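Local structure of glycerol dehydrogenase (6CSJ) at residues S9-G14 against I233-T238; F33-D38 against A62-E67; A85-G90 against P110-P115. The protein probably oxidises glycerol and related polyols with a nicotinamide cofactor and, in this doubly substituted form, has acquired D-lactate dehydrogenase activity. The protein carries 2 engineered substitutions. One frame throughout, in Å; residues are numbered along the deposited sequence.

Interaction 1. Residues S9-G14 against I233-T238; sequences SKFIQG and IIEANT
The carbonyl oxygen of I234 is gripped by T238, whose methyl meets F11 of the strand: T238 OG1 donates to I234 O at 2.9 Å, and T238 N adds a weak bond to the same atom. The OG1 bond holds the rotation of T238 and leaves its methyl CG2 for the strand, 3.9 Å from F11 CE2. F11 reaches the helix with CG anti to its own backbone N (chi1 167°), crossing T238 at about a right angle. On the opposite flank of the ring, F11 CE1 approaches E235 CG at 4.2 Å, and the ring and carboxylate planes are 43° apart. The ring of Y239 also meets that of F11.

Two residues along the strand, Q13 extends its whole chain toward the helix. Its amide oxygen comes to rest against E235, with Q13 OE1 3.4 Å from E235 CB, and beside the methyl I234 CG2, 3.8 Å from Q13 OE1. OE1 is also near E235 N, but the angle is too poor for a bond; the polar hold comes from Q13 NE2, which donates to E231 O. A valine at Q13 would probably leave E231 O without this donor and open a gap beside I234 and E235.

The strand 10-14 and the helix segment run roughly antiparallel (153°), their axes 10.0 Å apart, an edge strand of a parallel alpha/beta sheet packed against the helical part of the chain, as in the two-domain iron-containing alcohol dehydrogenases.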
ATOM      1  N   SER A   9     -10.655 -10.761  -7.200  1.00 20.03           N
ATOM      2  CA  SER A   9     -11.074 -11.938  -7.949  1.00 19.34           C
ATOM      3  C   SER A   9      -9.970 -12.386  -8.915  1.00 17.34           C
ATOM      4  O   SER A   9      -9.803 -13.580  -9.145  1.00 17.91           O
ATOM      5  CB  SER A   9     -12.377 -11.688  -8.695  1.00 18.74           C
ATOM      6  OG  SER A   9     -12.847 -12.914  -9.236  1.00 22.66           O
ATOM      7  N   LYS A  10      -9.233 -11.423  -9.467  1.00 15.17           N
ATOM      8  CA  LYS A  10      -8.074 -11.701 -10.305  1.00 17.09           C
ATOM      9  C   LYS A  10      -6.986 -10.666 -10.046  1.00 16.58           C
ATOM     10  O   LYS A  10      -7.281  -9.475  -9.917  1.00 14.13           O
ATOM     11  CB  LYS A  10      -8.435 -11.671 -11.794  1.00 18.52           C
ATOM     12  CG  LYS A  10      -9.596 -12.562 -12.207  1.00 18.28           C
ATOM     13  CD  LYS A  10      -9.621 -12.763 -13.712  1.00 18.40           C
ATOM     14  CE  LYS A  10     -10.950 -13.325 -14.197  1.00 17.26           C
ATOM     15  NZ  LYS A  10     -11.366 -14.615 -13.588  1.00 16.68           N
ATOM     16  N   PHE A  11      -5.738 -11.132  -9.959  1.00 16.04           N
ATOM     17  CA  PHE A  11      -4.576 -10.251  -9.920  1.00 17.49           C
ATOM     18  C   PHE A  11      -3.721 -10.608 -11.135  1.00 17.30           C
ATOM     19  O   PHE A  11      -3.316 -11.762 -11.293  1.00 19.95           O
ATOM     20  CB  PHE A  11      -3.804 -10.372  -8.595  1.00 16.35           C
ATOM     21  CG  PHE A  11      -2.447  -9.732  -8.626  1.00 17.47           C
ATOM     22  CD1 PHE A  11      -1.347 -10.472  -9.002  1.00 17.90           C
ATOM     23  CD2 PHE A  11      -2.264  -8.388  -8.299  1.00 17.04           C
ATOM     24  CE1 PHE A  11      -0.082  -9.892  -9.078  1.00 18.99           C
ATOM     25  CE2 PHE A  11      -1.013  -7.812  -8.328  1.00 16.59           C
ATOM     26  CZ  PHE A  11       0.083  -8.559  -8.726  1.00 18.32           C
ATOM     27  N   ILE A  12      -3.452  -9.604 -11.971  1.00 18.32           N
ATOM     28  CA  ILE A  12      -2.911  -9.790 -13.324  1.00 17.58           C
ATOM     29  C   ILE A  12      -1.676  -8.910 -13.479  1.00 17.01           C
ATOM     30  O   ILE A  12      -1.746  -7.698 -13.247  1.00 18.89           O
ATOM     31  CB  ILE A  12      -3.977  -9.378 -14.359  1.00 17.39           C
ATOM     32  CG1 ILE A  12      -5.175 -10.330 -14.306  1.00 17.04           C
ATOM     33  CG2 ILE A  12      -3.409  -9.316 -15.781  1.00 19.96           C
ATOM     34  CD1 ILE A  12      -6.477  -9.648 -14.652  1.00 17.89           C
ATOM     35  N   GLN A  13      -0.553  -9.506 -13.873  1.00 16.01           N
ATOM     36  CA  GLN A  13       0.715  -8.779 -13.922  1.00 17.00           C
ATOM     37  C   GLN A  13       1.540  -9.158 -15.146  1.00 17.86           C
ATOM     38  O   GLN A  13       1.657 -10.335 -15.490  1.00 16.15           O
ATOM     39  CB  GLN A  13       1.517  -9.048 -12.642  1.00 18.79           C
ATOM     40  CG  GLN A  13       2.862  -8.332 -12.575  1.00 19.58           C
ATOM     41  CD  GLN A  13       3.635  -8.635 -11.312  1.00 19.33           C
ATOM     42  OE1 GLN A  13       3.060  -8.754 -10.236  1.00 21.37           O
ATOM     43  NE2 GLN A  13       4.947  -8.753 -11.437  1.00 20.56           N
ATOM     44  N   GLY A  14       2.142  -8.151 -15.766  1.00 18.50           N
ATOM     45  CA  GLY A  14       2.971  -8.344 -16.942  1.00 23.16           C
ATOM     46  C   GLY A  14       3.289  -7.025 -17.627  1.00 25.95           C
ATOM     47  O   GLY A  14       2.641  -6.012 -17.354  1.00 24.63           O
ATOM     48  N   ILE A 233       9.220  -8.313  -7.127  1.00 16.24           N
ATOM     49  CA  ILE A 233       9.021  -7.245  -6.153  1.00 16.97           C
ATOM     50  C   ILE A 233       7.666  -6.565  -6.345  1.00 18.12           C
ATOM     51  O   ILE A 233       6.995  -6.256  -5.365  1.00 20.78           O
ATOM     52  CB  ILE A 233      10.184  -6.222  -6.184  1.00 18.66           C
ATOM     53  CG1 ILE A 233      11.409  -6.792  -5.448  1.00 22.69           C
ATOM     54  CG2 ILE A 233       9.797  -4.868  -5.594  1.00 17.57           C
ATOM     55  CD1 ILE A 233      11.220  -7.100  -3.966  1.00 21.44           C
ATOM     56  N   ILE A 234       7.259  -6.335  -7.590  1.00 20.12           N
ATOM     57  CA  ILE A 234       5.940  -5.758  -7.854  1.00 19.17           C
ATOM     58  C   ILE A 234       4.834  -6.673  -7.317  1.00 17.85           C
ATOM     59  O   ILE A 234       3.904  -6.189  -6.680  1.00 16.70           O
ATOM     60  CB  ILE A 234       5.766  -5.401  -9.351  1.00 19.70           C
ATOM     61  CG1 ILE A 234       6.604  -4.136  -9.647  1.00 19.47           C
ATOM     62  CG2 ILE A 234       4.297  -5.175  -9.692  1.00 18.64           C
ATOM     63  CD1 ILE A 234       6.679  -3.741 -11.104  1.00 18.88           C
ATOM     64  N   GLU A 235       4.957  -7.982  -7.545  1.00 20.55           N
ATOM     65  CA  GLU A 235       4.012  -8.954  -6.996  1.00 21.13           C
ATOM     66  C   GLU A 235       4.038  -8.915  -5.453  1.00 21.32           C
ATOM     67  O   GLU A 235       2.979  -8.886  -4.814  1.00 20.49           O
ATOM     68  CB  GLU A 235       4.306 -10.378  -7.500  1.00 21.66           C
ATOM     69  CG  GLU A 235       3.239 -11.388  -7.080  1.00 24.50           C
ATOM     70  CD  GLU A 235       3.583 -12.843  -7.332  1.00 28.98           C
ATOM     71  OE1 GLU A 235       4.393 -13.164  -8.239  1.00 33.55           O
ATOM     72  OE2 GLU A 235       2.999 -13.686  -6.610  1.00 34.07           O
ATOM     73  N   ALA A 236       5.237  -8.899  -4.867  1.00 18.65           N
ATOM     74  CA  ALA A 236       5.380  -8.855  -3.406  1.00 19.08           C
ATOM     75  C   ALA A 236       4.822  -7.571  -2.770  1.00 19.40           C
ATOM     76  O   ALA A 236       4.107  -7.628  -1.764  1.00 23.05           O
ATOM     77  CB  ALA A 236       6.837  -9.054  -3.014  1.00 21.25           C
ATOM     78  N   ASN A 237       5.152  -6.429  -3.370  1.00 18.40           N
ATOM     79  CA  ASN A 237       4.654  -5.122  -2.936  1.00 17.59           C
ATOM     80  C   ASN A 237       3.136  -4.976  -3.017  1.00 16.83           C
ATOM     81  O   ASN A 237       2.564  -4.166  -2.289  1.00 16.91           O
ATOM     82  CB  ASN A 237       5.286  -3.997  -3.764  1.00 17.62           C
ATOM     83  CG  ASN A 237       6.741  -3.741  -3.407  1.00 19.66           C
ATOM     84  OD1 ASN A 237       7.352  -4.492  -2.642  1.00 20.71           O
ATOM     85  ND2 ASN A 237       7.310  -2.668  -3.968  1.00 17.25           N
ATOM     86  N   THR A 238       2.489  -5.741  -3.895  1.00 18.02           N
ATOM     87  CA  THR A 238       1.074  -5.551  -4.197  1.00 17.49           C
ATOM     88  C   THR A 238       0.212  -6.731  -3.741  1.00 17.88           C
ATOM     89  O   THR A 238      -0.597  -6.591  -2.825  1.00 21.34           O
ATOM     90  CB  THR A 238       0.881  -5.274  -5.697  1.00 17.69           C
ATOM     91  OG1 THR A 238       1.815  -4.267  -6.110  1.00 17.97           O
ATOM     92  CG2 THR A 238      -0.532  -4.776  -5.979  1.00 19.69           C
TER

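Interaction 2. Residues F33-D38 against A62-E67; sequences FIIADD and ALFGGE
F33 and A62 meet with the end of the aromatic ring against the methyl: F33 CZ lies 3.4 Å from A62 CB. A first torsion of -177° carries the F33 ring away from the backbone N and across to the neighbouring strand, while L76 and M79 of helix 70-82 pack against it too. Further along, I35 and F64 slant past each other, I35 CG2 touching F64 CB at 3.6 Å. The F64 ring then has D37 CB at its edge, near the ring plane, and G66 N 3.4 Å above the ring centre on one face. The backbone angles of G66 would jam a CB against the preceding carbonyl.

Beneath these side chains runs the parallel pairing of a beta-alpha-beta unit, strand 32-36, helix 38-51 and strand 59-63. A62 bonds to both flanking residues of its partner I35: A62 N donates to I34 O at 2.9 Å and A62 O accepts from A36 N at 3.3 Å. F64 N continues the ladder to A36 O at 2.9 Å, straight at the hydrogen (170°) but coming from above the carbonyl plane.

L63 turns the other way and lays its methyl CD1 against the start of the helix, 3.6 Å from D38 N. Here D37 is the N-cap, its OD1 accepting from V40 N.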
ATOM      1  N   PHE A  33     -15.956   2.591 -17.801  1.00 31.98           N
ATOM      2  CA  PHE A  33     -15.780   3.977 -17.394  1.00 30.59           C
ATOM      3  C   PHE A  33     -14.374   4.074 -16.780  1.00 27.93           C
ATOM      4  O   PHE A  33     -14.130   3.545 -15.700  1.00 27.37           O
ATOM      5  CB  PHE A  33     -16.880   4.352 -16.390  1.00 26.58           C
ATOM      6  CG  PHE A  33     -16.851   5.788 -15.948  1.00 27.38           C
ATOM      7  CD1 PHE A  33     -17.331   6.789 -16.776  1.00 26.63           C
ATOM      8  CD2 PHE A  33     -16.376   6.137 -14.684  1.00 28.27           C
ATOM      9  CE1 PHE A  33     -17.322   8.119 -16.367  1.00 26.33           C
ATOM     10  CE2 PHE A  33     -16.365   7.462 -14.269  1.00 25.24           C
ATOM     11  CZ  PHE A  33     -16.832   8.455 -15.110  1.00 23.71           C
ATOM     12  N   ILE A  34     -13.464   4.749 -17.476  1.00 25.31           N
ATOM     13  CA  ILE A  34     -12.040   4.697 -17.171  1.00 27.30           C
ATOM     14  C   ILE A  34     -11.573   6.025 -16.568  1.00 26.15           C
ATOM     15  O   ILE A  34     -11.453   7.025 -17.274  1.00 26.64           O
ATOM     16  CB  ILE A  34     -11.229   4.305 -18.439  1.00 28.00           C
ATOM     17  CG1 ILE A  34     -11.686   2.924 -18.941  1.00 29.15           C
ATOM     18  CG2 ILE A  34      -9.733   4.316 -18.151  1.00 29.59           C
ATOM     19  CD1 ILE A  34     -11.053   2.454 -20.223  1.00 32.52           C
ATOM     20  N   ILE A  35     -11.307   6.013 -15.261  1.00 25.61           N
ATOM     21  CA  ILE A  35     -10.957   7.207 -14.500  1.00 29.07           C
ATOM     22  C   ILE A  35      -9.435   7.351 -14.442  1.00 29.87           C
ATOM     23  O   ILE A  35      -8.739   6.407 -14.103  1.00 30.88           O
ATOM     24  CB  ILE A  35     -11.525   7.129 -13.062  1.00 31.19           C
ATOM     25  CG1 ILE A  35     -13.044   6.945 -13.090  1.00 31.00           C
ATOM     26  CG2 ILE A  35     -11.186   8.378 -12.261  1.00 32.80           C
ATOM     27  CD1 ILE A  35     -13.625   6.488 -11.762  1.00 31.66           C
ATOM     28  N   ALA A  36      -8.941   8.548 -14.755  1.00 26.35           N
ATOM     29  CA  ALA A  36      -7.520   8.870 -14.673  1.00 28.68           C
ATOM     30  C   ALA A  36      -7.315  10.383 -14.584  1.00 30.50           C
ATOM     31  O   ALA A  36      -8.080  11.151 -15.182  1.00 34.26           O
ATOM     32  CB  ALA A  36      -6.782   8.315 -15.876  1.00 27.18           C
ATOM     33  N   ASP A  37      -6.293  10.818 -13.842  1.00 27.74           N
ATOM     34  CA  ASP A  37      -5.986  12.247 -13.748  1.00 29.65           C
ATOM     35  C   ASP A  37      -5.311  12.780 -15.022  1.00 31.21           C
ATOM     36  O   ASP A  37      -5.071  12.021 -15.968  1.00 29.82           O
ATOM     37  CB  ASP A  37      -5.171  12.567 -12.469  1.00 32.02           C
ATOM     38  CG  ASP A  37      -3.751  12.016 -12.482  1.00 33.07           C
ATOM     39  OD1 ASP A  37      -3.224  11.615 -13.535  1.00 32.55           O
ATOM     40  OD2 ASP A  37      -3.134  12.029 -11.415  1.00 37.05           O
ATOM     41  N   ASP A  38      -5.013  14.079 -15.034  1.00 32.13           N
ATOM     42  CA  ASP A  38      -4.380  14.736 -16.174  1.00 33.27           C
ATOM     43  C   ASP A  38      -3.076  14.050 -16.611  1.00 34.88           C
ATOM     44  O   ASP A  38      -2.932  13.638 -17.760  1.00 30.37           O
ATOM     45  CB  ASP A  38      -4.119  16.222 -15.865  1.00 37.02           C
ATOM     46  CG  ASP A  38      -3.713  17.007 -17.097  1.00 40.32           C
ATOM     47  OD1 ASP A  38      -4.529  17.068 -18.046  1.00 40.19           O
ATOM     48  OD2 ASP A  38      -2.586  17.552 -17.116  1.00 46.15           O
ATOM     49  N   ALA A  62     -12.663   9.412 -18.434  1.00 24.46           N
ATOM     50  CA  ALA A  62     -13.169  10.478 -17.584  1.00 26.69           C
ATOM     51  C   ALA A  62     -11.999  11.074 -16.834  1.00 26.75           C
ATOM     52  O   ALA A  62     -11.192  10.340 -16.269  1.00 30.56           O
ATOM     53  CB  ALA A  62     -14.198   9.930 -16.615  1.00 27.59           C
ATOM     54  N   LEU A  63     -11.908  12.402 -16.842  1.00 26.66           N
ATOM     55  CA  LEU A  63     -10.829  13.119 -16.175  1.00 26.52           C
ATOM     56  C   LEU A  63     -11.103  13.201 -14.668  1.00 24.68           C
ATOM     57  O   LEU A  63     -12.132  13.716 -14.243  1.00 24.07           O
ATOM     58  CB  LEU A  63     -10.655  14.519 -16.770  1.00 27.65           C
ATOM     59  CG  LEU A  63      -9.522  15.389 -16.211  1.00 30.64           C
ATOM     60  CD1 LEU A  63      -8.179  14.774 -16.532  1.00 31.61           C
ATOM     61  CD2 LEU A  63      -9.598  16.817 -16.736  1.00 29.53           C
ATOM     62  N   PHE A  64     -10.161  12.693 -13.878  1.00 25.50           N
ATOM     63  CA  PHE A  64     -10.206  12.735 -12.408  1.00 24.26           C
ATOM     64  C   PHE A  64      -9.584  14.046 -11.929  1.00 25.20           C
ATOM     65  O   PHE A  64      -8.521  14.432 -12.400  1.00 23.99           O
ATOM     66  CB  PHE A  64      -9.432  11.523 -11.861  1.00 24.80           C
ATOM     67  CG  PHE A  64      -9.320  11.457 -10.360  1.00 26.87           C
ATOM     68  CD1 PHE A  64     -10.448  11.490  -9.552  1.00 27.58           C
ATOM     69  CD2 PHE A  64      -8.069  11.304  -9.753  1.00 26.47           C
ATOM     70  CE1 PHE A  64     -10.333  11.404  -8.163  1.00 29.21           C
ATOM     71  CE2 PHE A  64      -7.950  11.221  -8.370  1.00 28.13           C
ATOM     72  CZ  PHE A  64      -9.080  11.276  -7.576  1.00 26.20           C
ATOM     73  N   GLY A  65     -10.249  14.721 -10.991  1.00 30.31           N
ATOM     74  CA  GLY A  65      -9.776  15.993 -10.439  1.00 27.48           C
ATOM     75  C   GLY A  65      -8.551  15.903  -9.535  1.00 30.41           C
ATOM     76  O   GLY A  65      -7.916  16.921  -9.257  1.00 27.78           O
ATOM     77  N   GLY A  66      -8.230  14.702  -9.050  1.00 28.53           N
ATOM     78  CA  GLY A  66      -6.999  14.455  -8.286  1.00 27.03           C
ATOM     79  C   GLY A  66      -7.213  14.135  -6.816  1.00 29.91           C
ATOM     80  O   GLY A  66      -6.294  13.643  -6.150  1.00 35.10           O
ATOM     81  N   GLU A  67      -8.417  14.413  -6.304  1.00 30.14           N
ATOM     82  CA  GLU A  67      -8.758  14.149  -4.906  1.00 27.00           C
ATOM     83  C   GLU A  67      -9.879  13.133  -4.784  1.00 25.64           C
ATOM     84  O   GLU A  67     -10.899  13.256  -5.457  1.00 26.59           O
ATOM     85  CB  GLU A  67      -9.172  15.443  -4.201  1.00 27.75           C
ATOM     86  CG  GLU A  67      -9.290  15.305  -2.690  1.00 29.00           C
ATOM     87  CD  GLU A  67      -7.972  14.899  -2.053  1.00 28.47           C
ATOM     88  OE1 GLU A  67      -7.137  15.789  -1.817  1.00 34.74           O
ATOM     89  OE2 GLU A  67      -7.778  13.693  -1.802  1.00 27.80           O
TER

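Interaction 3. Residues A85-G90 against P110-P115; sequences ADVVVG and PVIVAP
The flat peptide carbonyl of P110 is flanked by two valines of the neighbouring strand. V87 CG2 stands over one face of the carbonyl, 3.6 Å from P110 O, while V88 CG1 comes in obliquely from the other side, 3.5 Å from the same oxygen. Between these two methyls V88 N donates to P110 O at 3.1 Å, nearly along the C=O axis and almost straight at the hydrogen (172°). The puckered pyrrolidine ring of P110 meets the chain just before the strand, its CD 3.5 Å from D86 O. The carboxylate of D86 turns elsewhere, accepting from the backbone N atoms of K30 and K31.

From this start the two strands run parallel, 13° apart, the bonds alternating in direction between the strands, as parallel pairing requires. I112 N donates to V88 O at 2.8 Å, and I112 O in turn accepts from G90 N. A114 N closes the run on G90 O, and a short CA-H...O contact, V89 CA to I112 O at 3.2 Å, backs up the pairing.

Side chains alternate between the faces. V88 and V111 run alongside each other on the same face, with V88 CG1 3.8 Å from V111 CG2; the V88 torsion (chi1 51°) sets CG1 between the backbone N and the carbonyl carbon, where it touches both V111 and the P110 carbonyl. On the reverse face V89 and I112 repeat the pattern, V89 CG2 to I112 CB 4.0 Å.

The pair forms the two strands of a beta-alpha-beta unit whose connecting helix 94-106 packs on the V88 and V111 face, through A100 on V88 and L97 on V113. Strand 32-36 lies beyond 87-92, and strand 149-153 beyond 111-115.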
ATOM      1  N   ALA A  85     -22.352   2.973 -18.039  1.00 34.73           N
ATOM      2  CA  ALA A  85     -21.205   2.102 -17.761  1.00 33.52           C
ATOM      3  C   ALA A  85     -21.565   0.993 -16.784  1.00 28.90           C
ATOM      4  O   ALA A  85     -22.237   1.240 -15.781  1.00 34.95           O
ATOM      5  CB  ALA A  85     -20.044   2.916 -17.221  1.00 31.58           C
ATOM      6  N   ASP A  86     -21.115  -0.222 -17.087  1.00 28.52           N
ATOM      7  CA  ASP A  86     -21.318  -1.406 -16.217  1.00 29.22           C
ATOM      8  C   ASP A  86     -19.996  -2.015 -15.674  1.00 23.64           C
ATOM      9  O   ASP A  86     -19.988  -3.135 -15.154  1.00 21.81           O
ATOM     10  CB  ASP A  86     -22.154  -2.462 -16.962  1.00 28.74           C
ATOM     11  CG  ASP A  86     -21.484  -2.956 -18.236  1.00 30.91           C
ATOM     12  OD1 ASP A  86     -20.406  -2.428 -18.613  1.00 33.12           O
ATOM     13  OD2 ASP A  86     -22.041  -3.872 -18.874  1.00 34.24           O
ATOM     14  N   VAL A  87     -18.891  -1.277 -15.819  1.00 22.29           N
ATOM     15  CA  VAL A  87     -17.612  -1.610 -15.170  1.00 23.77           C
ATOM     16  C   VAL A  87     -16.773  -0.333 -15.055  1.00 24.55           C
ATOM     17  O   VAL A  87     -16.746   0.487 -15.976  1.00 31.03           O
ATOM     18  CB  VAL A  87     -16.844  -2.747 -15.913  1.00 25.55           C
ATOM     19  CG1 VAL A  87     -16.597  -2.406 -17.377  1.00 27.59           C
ATOM     20  CG2 VAL A  87     -15.528  -3.072 -15.222  1.00 23.97           C
ATOM     21  N   VAL A  88     -16.111  -0.151 -13.914  1.00 24.04           N
ATOM     22  CA  VAL A  88     -15.307   1.052 -13.672  1.00 23.54           C
ATOM     23  C   VAL A  88     -13.826   0.678 -13.566  1.00 23.00           C
ATOM     24  O   VAL A  88     -13.476  -0.360 -13.008  1.00 27.36           O
ATOM     25  CB  VAL A  88     -15.807   1.857 -12.437  1.00 21.68           C
ATOM     26  CG1 VAL A  88     -15.959   0.970 -11.206  1.00 19.77           C
ATOM     27  CG2 VAL A  88     -14.891   3.046 -12.147  1.00 22.01           C
ATOM     28  N   VAL A  89     -12.971   1.527 -14.126  1.00 25.48           N
ATOM     29  CA  VAL A  89     -11.534   1.320 -14.119  1.00 26.37           C
ATOM     30  C   VAL A  89     -10.883   2.564 -13.542  1.00 25.25           C
ATOM     31  O   VAL A  89     -11.250   3.681 -13.911  1.00 26.08           O
ATOM     32  CB  VAL A  89     -10.976   1.064 -15.540  1.00 26.47           C
ATOM     33  CG1 VAL A  89      -9.474   0.782 -15.486  1.00 27.71           C
ATOM     34  CG2 VAL A  89     -11.732  -0.077 -16.216  1.00 27.66           C
ATOM     35  N   GLY A  90      -9.925   2.356 -12.637  1.00 21.11           N
ATOM     36  CA  GLY A  90      -9.064   3.425 -12.130  1.00 21.70           C
ATOM     37  C   GLY A  90      -7.642   3.137 -12.556  1.00 24.59           C
ATOM     38  O   GLY A  90      -7.190   2.001 -12.454  1.00 20.53           O
ATOM     39  N   PRO A 110     -18.723  -3.887 -11.095  1.00 21.17           N
ATOM     40  CA  PRO A 110     -17.368  -4.395 -10.821  1.00 20.15           C
ATOM     41  C   PRO A 110     -16.279  -3.351 -11.105  1.00 22.47           C
ATOM     42  O   PRO A 110     -16.518  -2.390 -11.841  1.00 20.41           O
ATOM     43  CB  PRO A 110     -17.237  -5.610 -11.738  1.00 19.84           C
ATOM     44  CG  PRO A 110     -18.305  -5.442 -12.779  1.00 21.24           C
ATOM     45  CD  PRO A 110     -19.420  -4.704 -12.107  1.00 21.81           C
ATOM     46  N   VAL A 111     -15.109  -3.543 -10.494  1.00 21.87           N
ATOM     47  CA  VAL A 111     -14.025  -2.561 -10.504  1.00 20.92           C
ATOM     48  C   VAL A 111     -12.711  -3.185 -10.977  1.00 19.20           C
ATOM     49  O   VAL A 111     -12.405  -4.337 -10.646  1.00 19.85           O
ATOM     50  CB  VAL A 111     -13.798  -1.998  -9.083  1.00 22.00           C
ATOM     51  CG1 VAL A 111     -12.716  -0.930  -9.115  1.00 21.20           C
ATOM     52  CG2 VAL A 111     -15.091  -1.496  -8.488  1.00 23.16           C
ATOM     53  N   ILE A 112     -11.947  -2.406 -11.748  1.00 18.60           N
ATOM     54  CA  ILE A 112     -10.579  -2.735 -12.132  1.00 16.99           C
ATOM     55  C   ILE A 112      -9.693  -1.605 -11.634  1.00 18.17           C
ATOM     56  O   ILE A 112      -9.929  -0.445 -11.952  1.00 17.39           O
ATOM     57  CB  ILE A 112     -10.416  -2.902 -13.659  1.00 16.64           C
ATOM     58  CG1 ILE A 112     -11.335  -4.032 -14.159  1.00 18.83           C
ATOM     59  CG2 ILE A 112      -8.956  -3.184 -14.031  1.00 16.44           C
ATOM     60  CD1 ILE A 112     -11.176  -4.388 -15.629  1.00 19.51           C
ATOM     61  N   VAL A 113      -8.673  -1.947 -10.849  1.00 21.35           N
ATOM     62  CA  VAL A 113      -7.673  -0.975 -10.420  1.00 21.87           C
ATOM     63  C   VAL A 113      -6.372  -1.324 -11.114  1.00 22.00           C
ATOM     64  O   VAL A 113      -5.980  -2.489 -11.166  1.00 20.66           O
ATOM     65  CB  VAL A 113      -7.526  -0.883  -8.876  1.00 23.42           C
ATOM     66  CG1 VAL A 113      -8.843  -0.423  -8.257  1.00 21.84           C
ATOM     67  CG2 VAL A 113      -7.102  -2.197  -8.241  1.00 23.62           C
ATOM     68  N   ALA A 114      -5.735  -0.302 -11.684  1.00 22.74           N
ATOM     69  CA  ALA A 114      -4.515  -0.453 -12.451  1.00 21.24           C
ATOM     70  C   ALA A 114      -3.504   0.584 -11.977  1.00 20.81           C
ATOM     71  O   ALA A 114      -3.419   1.663 -12.549  1.00 19.13           O
ATOM     72  CB  ALA A 114      -4.811  -0.306 -13.939  1.00 23.24           C
ATOM     73  N   PRO A 115      -2.736   0.263 -10.915  1.00 22.37           N
ATOM     74  CA  PRO A 115      -1.753   1.220 -10.408  1.00 19.84           C
ATOM     75  C   PRO A 115      -0.654   1.481 -11.426  1.00 20.30           C
ATOM     76  O   PRO A 115      -0.262   0.566 -12.156  1.00 21.15           O
ATOM     77  CB  PRO A 115      -1.168   0.540  -9.165  1.00 20.81           C
ATOM     78  CG  PRO A 115      -2.073  -0.593  -8.851  1.00 21.73           C
ATOM     79  CD  PRO A 115      -2.732  -0.990 -10.138  1.00 23.00           C
TER

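In the fold
All three contacts reach one six-stranded parallel sheet, ordered 10-14, 149-153, 111-115, 87-92, 32-36, 59-63. Interactions 2 and 3 are neighbours in it, with centres 12 Å apart, and are joined by probable hydrogen bonds from I35 N to V89 O (2.7 Å) and from V89 N to F33 O (2.8 Å). Interaction 1 sits at the other edge of the sheet, its centre 16 Å from that of interaction 3 and 23 Å from that of interaction 2; strand 149-153 fills the step to interaction 3. Interaction 1 joins this sheet to the helical region; as in relatives, the sheet probably belongs to the cofactor-binding domain.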